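Local coordinates for hypothetical protein PH1789 (Pyrococcus horikoshii, PDB 1WR2) that is of unknown function but belongs to the ATP-grasp family, with a helix-backed antiparallel sheet in its fold, at residues 124-138 / 194-208. Residues are numbered along the deposited sequence; the frame is centred on the assembly and turned at random.
Sequences IGVTEDPQFGHAIMF and LLKVSKLVDDLKDYI
Val126, His134 and Ile136 of the hairpin 124-138 meet Leu194, Val197 and Val201 of helix 194-203, a helix lying on one face of an antiparallel sheet in this ATP-grasp domain. The arrangement is a worked example of how alternation along two paired strands meets the periodicity of a helix. The helix axis runs nearly parallel to strand 124-129, 22° from it, and nearly antiparallel to strand 133-138, so side chains three, four and seven residues apart on the helix fall in line above the hairpin. At one end Leu194 crosses Ile136 at a slant, its CD2 branch 3.6 Å from Ile136 CD1. With CG1 anti to its backbone N (chi1 -176°), Ile136 carries that same CD1 into the angle between Leu194 and Val197, 3.7 Å from Val197 CG1. Val126 passes alongside Val197, the two pointing opposite ways, but meets Val201 end on, CG2 to CG2 at 4.0 Å. Met211 and Leu213 of the adjoining strand 208-218 extend this apolar layer.

Toward the hairpin's turn the packing centres on one imidazole, polar at its edge and apolar over its faces. Val201 CG1 sits over one face of the His134 ring, 3.9 Å from the centroid, in a CH-pi contact, while Glu128 CB packs over the opposite face, offset toward the rim. Lys205 CB lies beside the CE1 corner, out of the ring plane on Val201's side, 3.7 Å from His134 CE1. Lys235, just past the end of strand 225-234, forms a salt bridge with Glu128 and a hydrogen bond with Lys205 O. The buried imidazole is further fixed by its edge: His134 NE2 donates to Ile208 O at 2.7 Å, the acceptor lying close to the ring plane and the N-H...O angle being 153°.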
loop_
_atom_site.group_PDB
_atom_site.type_symbol
_atom_site.label_atom_id
_atom_site.label_comp_id
_atom_site.label_asym_id
_atom_site.label_seq_id
_atom_site.Cartn_x
_atom_site.Cartn_y
_atom_site.Cartn_z
ATOM N N ILE A 124 0.601 -0.500 8.687
ATOM C CA ILE A 124 0.629 0.854 9.214
ATOM C C ILE A 124 -0.667 1.509 8.765
ATOM O O ILE A 124 -0.936 1.625 7.563
ATOM C CB ILE A 124 1.824 1.661 8.684
ATOM C CG1 ILE A 124 3.124 1.128 9.297
ATOM C CG2 ILE A 124 1.639 3.133 9.019
ATOM C CD1 ILE A 124 4.386 1.797 8.764
ATOM N N GLY A 125 -1.480 1.909 9.736
ATOM C CA GLY A 125 -2.746 2.547 9.427
ATOM C C GLY A 125 -2.842 3.972 9.942
ATOM O O GLY A 125 -2.135 4.363 10.867
ATOM N N VAL A 126 -3.729 4.744 9.329
ATOM C CA VAL A 126 -3.962 6.130 9.696
ATOM C C VAL A 126 -5.452 6.427 9.629
ATOM O O VAL A 126 -6.126 6.110 8.646
ATOM C CB VAL A 126 -3.212 7.099 8.747
ATOM C CG1 VAL A 126 -3.629 8.537 9.019
ATOM C CG2 VAL A 126 -1.710 6.951 8.943
ATOM N N THR A 127 -5.972 7.003 10.701
ATOM C CA THR A 127 -7.373 7.385 10.764
ATOM C C THR A 127 -7.397 8.780 11.361
ATOM O O THR A 127 -6.390 9.238 11.915
ATOM C CB THR A 127 -8.192 6.441 11.664
ATOM O OG1 THR A 127 -7.676 6.468 13.001
ATOM C CG2 THR A 127 -8.137 5.021 11.124
ATOM N N GLU A 128 -8.530 9.457 11.228
ATOM C CA GLU A 128 -8.690 10.796 11.777
ATOM C C GLU A 128 -9.850 10.806 12.764
ATOM O O GLU A 128 -10.975 10.436 12.417
ATOM C CB GLU A 128 -8.976 11.812 10.674
ATOM C CG GLU A 128 -9.143 13.221 11.212
ATOM C CD GLU A 128 -9.455 14.228 10.132
ATOM O OE1 GLU A 128 -10.506 14.085 9.475
ATOM O OE2 GLU A 128 -8.649 15.162 9.941
ATOM N N ASP A 129 -9.572 11.234 13.991
ATOM C CA ASP A 129 -10.587 11.309 15.037
ATOM C C ASP A 129 -11.228 12.699 15.054
ATOM O O ASP A 129 -10.559 13.710 14.813
ATOM C CB ASP A 129 -9.962 11.022 16.400
ATOM C CG ASP A 129 -10.958 11.164 17.536
ATOM O OD1 ASP A 129 -11.656 10.178 17.853
ATOM O OD2 ASP A 129 -11.054 12.268 18.104
ATOM N N PRO A 130 -12.536 12.768 15.356
ATOM C CA PRO A 130 -13.263 14.044 15.399
ATOM C C PRO A 130 -12.681 15.055 16.394
ATOM O O PRO A 130 -12.648 16.258 16.122
ATOM C CB PRO A 130 -14.682 13.620 15.780
ATOM C CG PRO A 130 -14.774 12.215 15.254
ATOM C CD PRO A 130 -13.442 11.639 15.628
ATOM N N GLN A 131 -12.212 14.553 17.533
ATOM C CA GLN A 131 -11.648 15.388 18.592
ATOM C C GLN A 131 -10.118 15.483 18.646
ATOM O O GLN A 131 -9.575 16.530 18.995
ATOM C CB GLN A 131 -12.140 14.889 19.956
ATOM C CG GLN A 131 -13.605 15.156 20.265
ATOM C CD GLN A 131 -14.556 14.308 19.442
ATOM O OE1 GLN A 131 -15.387 14.833 18.700
ATOM N NE2 GLN A 131 -14.444 12.989 19.575
ATOM N N PHE A 132 -9.425 14.401 18.298
ATOM C CA PHE A 132 -7.966 14.374 18.380
ATOM C C PHE A 132 -7.153 14.449 17.095
ATOM O O PHE A 132 -5.923 14.457 17.149
ATOM C CB PHE A 132 -7.535 13.132 19.166
ATOM C CG PHE A 132 -7.922 13.169 20.622
ATOM C CD1 PHE A 132 -7.098 13.789 21.561
ATOM C CD2 PHE A 132 -9.119 12.612 21.049
ATOM C CE1 PHE A 132 -7.465 13.854 22.907
ATOM C CE2 PHE A 132 -9.499 12.670 22.397
ATOM C CZ PHE A 132 -8.669 13.294 23.326
ATOM N N GLY A 133 -7.815 14.499 15.946
ATOM C CA GLY A 133 -7.078 14.568 14.695
ATOM C C GLY A 133 -6.586 13.210 14.207
ATOM O O GLY A 133 -7.137 12.163 14.576
ATOM N N HIS A 134 -5.538 13.223 13.382
ATOM C CA HIS A 134 -4.986 11.992 12.824
ATOM C C HIS A 134 -4.151 11.173 13.790
ATOM O O HIS A 134 -3.418 11.705 14.625
ATOM C CB HIS A 134 -4.133 12.279 11.579
ATOM C CG HIS A 134 -4.923 12.755 10.401
ATOM N ND1 HIS A 134 -5.198 14.087 10.174
ATOM C CD2 HIS A 134 -5.514 12.072 9.391
ATOM C CE1 HIS A 134 -5.921 14.205 9.075
ATOM N NE2 HIS A 134 -6.127 12.996 8.579
ATOM N N ALA A 135 -4.271 9.857 13.658
ATOM C CA ALA A 135 -3.520 8.934 14.482
ATOM C C ALA A 135 -2.903 7.892 13.568
ATOM O O ALA A 135 -3.497 7.503 12.553
ATOM C CB ALA A 135 -4.432 8.280 15.502
ATOM N N ILE A 136 -1.703 7.454 13.924
ATOM C CA ILE A 136 -0.998 6.453 13.166
ATOM C C ILE A 136 -0.969 5.174 14.013
ATOM O O ILE A 136 -0.749 5.225 15.224
ATOM C CB ILE A 136 0.430 6.936 12.834
ATOM C CG1 ILE A 136 1.137 5.916 11.938
ATOM C CG2 ILE A 136 1.208 7.194 14.128
ATOM C CD1 ILE A 136 2.364 6.485 11.238
ATOM N N MET A 137 -1.223 4.041 13.366
ATOM C CA MET A 137 -1.265 2.733 14.029
ATOM C C MET A 137 -0.227 1.781 13.452
ATOM O O MET A 137 0.133 1.865 12.273
ATOM C CB MET A 137 -2.643 2.075 13.842
ATOM C CG MET A 137 -3.790 2.629 14.680
ATOM S SD MET A 137 -4.222 4.360 14.363
ATOM C CE MET A 137 -5.210 4.242 12.852
ATOM N N PHE A 138 0.220 0.852 14.287
ATOM C CA PHE A 138 1.190 -0.152 13.883
ATOM C C PHE A 138 0.838 -1.483 14.528
ATOM O O PHE A 138 0.391 -1.527 15.672
ATOM C CB PHE A 138 2.602 0.231 14.316
ATOM C CG PHE A 138 3.605 -0.859 14.093
ATOM C CD1 PHE A 138 4.035 -1.173 12.805
ATOM C CD2 PHE A 138 4.080 -1.613 15.165
ATOM C CE1 PHE A 138 4.916 -2.218 12.584
ATOM C CE2 PHE A 138 4.968 -2.666 14.955
ATOM C CZ PHE A 138 5.387 -2.972 13.663
ATOM N N LEU A 194 7.284 4.778 9.743
ATOM C CA LEU A 194 6.336 5.452 10.620
ATOM C C LEU A 194 6.546 6.969 10.609
ATOM O O LEU A 194 5.582 7.739 10.580
ATOM C CB LEU A 194 6.467 4.904 12.050
ATOM C CG LEU A 194 5.856 3.526 12.345
ATOM C CD1 LEU A 194 6.347 3.035 13.716
ATOM C CD2 LEU A 194 4.315 3.620 12.305
ATOM N N LEU A 195 7.804 7.403 10.634
ATOM C CA LEU A 195 8.096 8.839 10.637
ATOM C C LEU A 195 7.731 9.480 9.301
ATOM O O LEU A 195 7.227 10.597 9.261
ATOM C CB LEU A 195 9.577 9.094 10.959
ATOM C CG LEU A 195 10.057 8.726 12.371
ATOM C CD1 LEU A 195 11.542 9.030 12.480
ATOM C CD2 LEU A 195 9.277 9.511 13.430
ATOM N N LYS A 196 7.987 8.772 8.207
ATOM C CA LYS A 196 7.649 9.297 6.894
ATOM C C LYS A 196 6.132 9.375 6.731
ATOM O O LYS A 196 5.609 10.345 6.185
ATOM C CB LYS A 196 8.290 8.437 5.795
ATOM C CG LYS A 196 9.786 8.738 5.612
ATOM C CD LYS A 196 10.460 7.832 4.590
ATOM C CE LYS A 196 11.882 8.327 4.304
ATOM N NZ LYS A 196 12.762 7.251 3.778
ATOM N N VAL A 197 5.407 8.369 7.206
ATOM C CA VAL A 197 3.950 8.439 7.099
ATOM C C VAL A 197 3.428 9.582 7.954
ATOM O O VAL A 197 2.506 10.301 7.560
ATOM C CB VAL A 197 3.275 7.124 7.565
ATOM C CG1 VAL A 197 1.758 7.321 7.672
ATOM C CG2 VAL A 197 3.595 6.014 6.579
ATOM N N SER A 198 4.020 9.743 9.135
ATOM C CA SER A 198 3.629 10.802 10.058
ATOM C C SER A 198 3.791 12.166 9.385
ATOM O O SER A 198 2.921 13.025 9.486
ATOM C CB SER A 198 4.500 10.728 11.322
ATOM O OG SER A 198 4.188 11.754 12.246
ATOM N N LYS A 199 4.915 12.344 8.698
ATOM C CA LYS A 199 5.230 13.588 7.992
ATOM C C LYS A 199 4.224 13.814 6.869
ATOM O O LYS A 199 3.640 14.895 6.736
ATOM C CB LYS A 199 6.656 13.500 7.428
ATOM C CG LYS A 199 7.041 14.605 6.453
ATOM C CD LYS A 199 6.881 15.993 7.063
ATOM C CE LYS A 199 7.286 17.077 6.067
ATOM N NZ LYS A 199 6.994 18.439 6.582
ATOM N N LEU A 200 4.024 12.774 6.070
ATOM C CA LEU A 200 3.091 12.809 4.954
ATOM C C LEU A 200 1.691 13.209 5.426
ATOM O O LEU A 200 1.060 14.098 4.848
ATOM C CB LEU A 200 3.059 11.421 4.287
ATOM C CG LEU A 200 2.234 11.131 3.027
ATOM C CD1 LEU A 200 2.691 9.808 2.457
ATOM C CD2 LEU A 200 0.748 11.083 3.334
ATOM N N VAL A 201 1.215 12.562 6.486
ATOM C CA VAL A 201 -0.114 12.849 7.020
ATOM C C VAL A 201 -0.217 14.242 7.643
ATOM O O VAL A 201 -1.224 14.935 7.467
ATOM C CB VAL A 201 -0.520 11.789 8.065
ATOM C CG1 VAL A 201 -1.907 12.098 8.627
ATOM C CG2 VAL A 201 -0.497 10.408 7.416
ATOM N N ASP A 202 0.817 14.647 8.371
ATOM C CA ASP A 202 0.812 15.965 8.998
ATOM C C ASP A 202 0.731 17.028 7.890
ATOM O O ASP A 202 -0.076 17.951 7.956
ATOM C CB ASP A 202 2.078 16.125 9.850
ATOM C CG ASP A 202 2.030 17.346 10.763
ATOM O OD1 ASP A 202 0.958 17.643 11.319
ATOM O OD2 ASP A 202 3.080 17.994 10.939
ATOM N N ASP A 203 1.551 16.872 6.857
ATOM C CA ASP A 203 1.559 17.802 5.730
ATOM C C ASP A 203 0.216 17.872 5.026
ATOM O O ASP A 203 -0.283 18.955 4.710
ATOM C CB ASP A 203 2.596 17.372 4.700
ATOM C CG ASP A 203 3.974 17.852 5.033
ATOM O OD1 ASP A 203 4.186 18.306 6.178
ATOM O OD2 ASP A 203 4.844 17.769 4.150
ATOM N N LEU A 204 -0.362 16.700 4.785
ATOM C CA LEU A 204 -1.622 16.597 4.071
ATOM C C LEU A 204 -2.846 16.377 4.949
ATOM O O LEU A 204 -3.852 15.850 4.475
ATOM C CB LEU A 204 -1.520 15.456 3.060
ATOM C CG LEU A 204 -0.245 15.416 2.209
ATOM C CD1 LEU A 204 -0.167 14.081 1.484
ATOM C CD2 LEU A 204 -0.230 16.574 1.224
ATOM N N LYS A 205 -2.781 16.782 6.215
ATOM C CA LYS A 205 -3.915 16.568 7.107
ATOM C C LYS A 205 -5.264 17.101 6.622
ATOM O O LYS A 205 -6.311 16.570 7.000
ATOM C CB LYS A 205 -3.618 17.100 8.516
ATOM C CG LYS A 205 -3.224 18.555 8.612
ATOM C CD LYS A 205 -3.095 18.943 10.081
ATOM C CE LYS A 205 -2.397 20.282 10.256
ATOM N NZ LYS A 205 -0.958 20.213 9.850
ATOM N N ASP A 206 -5.262 18.132 5.783
ATOM C CA ASP A 206 -6.530 18.658 5.285
ATOM C C ASP A 206 -7.016 17.880 4.064
ATOM O O ASP A 206 -8.170 18.012 3.647
ATOM C CB ASP A 206 -6.399 20.142 4.930
ATOM C CG ASP A 206 -6.312 21.024 6.157
ATOM O OD1 ASP A 206 -7.214 20.931 7.018
ATOM O OD2 ASP A 206 -5.345 21.809 6.261
ATOM N N TYR A 207 -6.132 17.062 3.503
ATOM C CA TYR A 207 -6.456 16.265 2.327
ATOM C C TYR A 207 -6.902 14.840 2.633
ATOM O O TYR A 207 -7.941 14.383 2.150
ATOM C CB TYR A 207 -5.248 16.186 1.394
ATOM C CG TYR A 207 -4.859 17.493 0.753
ATOM C CD1 TYR A 207 -5.680 18.098 -0.200
ATOM C CD2 TYR A 207 -3.667 18.127 1.096
ATOM C CE1 TYR A 207 -5.320 19.301 -0.797
ATOM C CE2 TYR A 207 -3.298 19.330 0.506
ATOM C CZ TYR A 207 -4.127 19.911 -0.438
ATOM O OH TYR A 207 -3.759 21.102 -1.021
ATOM N N ILE A 208 -6.097 14.145 3.431
ATOM C CA ILE A 208 -6.340 12.748 3.776
ATOM C C ILE A 208 -7.240 12.475 4.984
ATOM O O ILE A 208 -7.028 13.007 6.074
ATOM C CB ILE A 208 -4.990 12.029 3.993
ATOM C CG1 ILE A 208 -4.119 12.221 2.754
ATOM C CG2 ILE A 208 -5.208 10.541 4.295
ATOM C CD1 ILE A 208 -2.661 11.897 2.976
#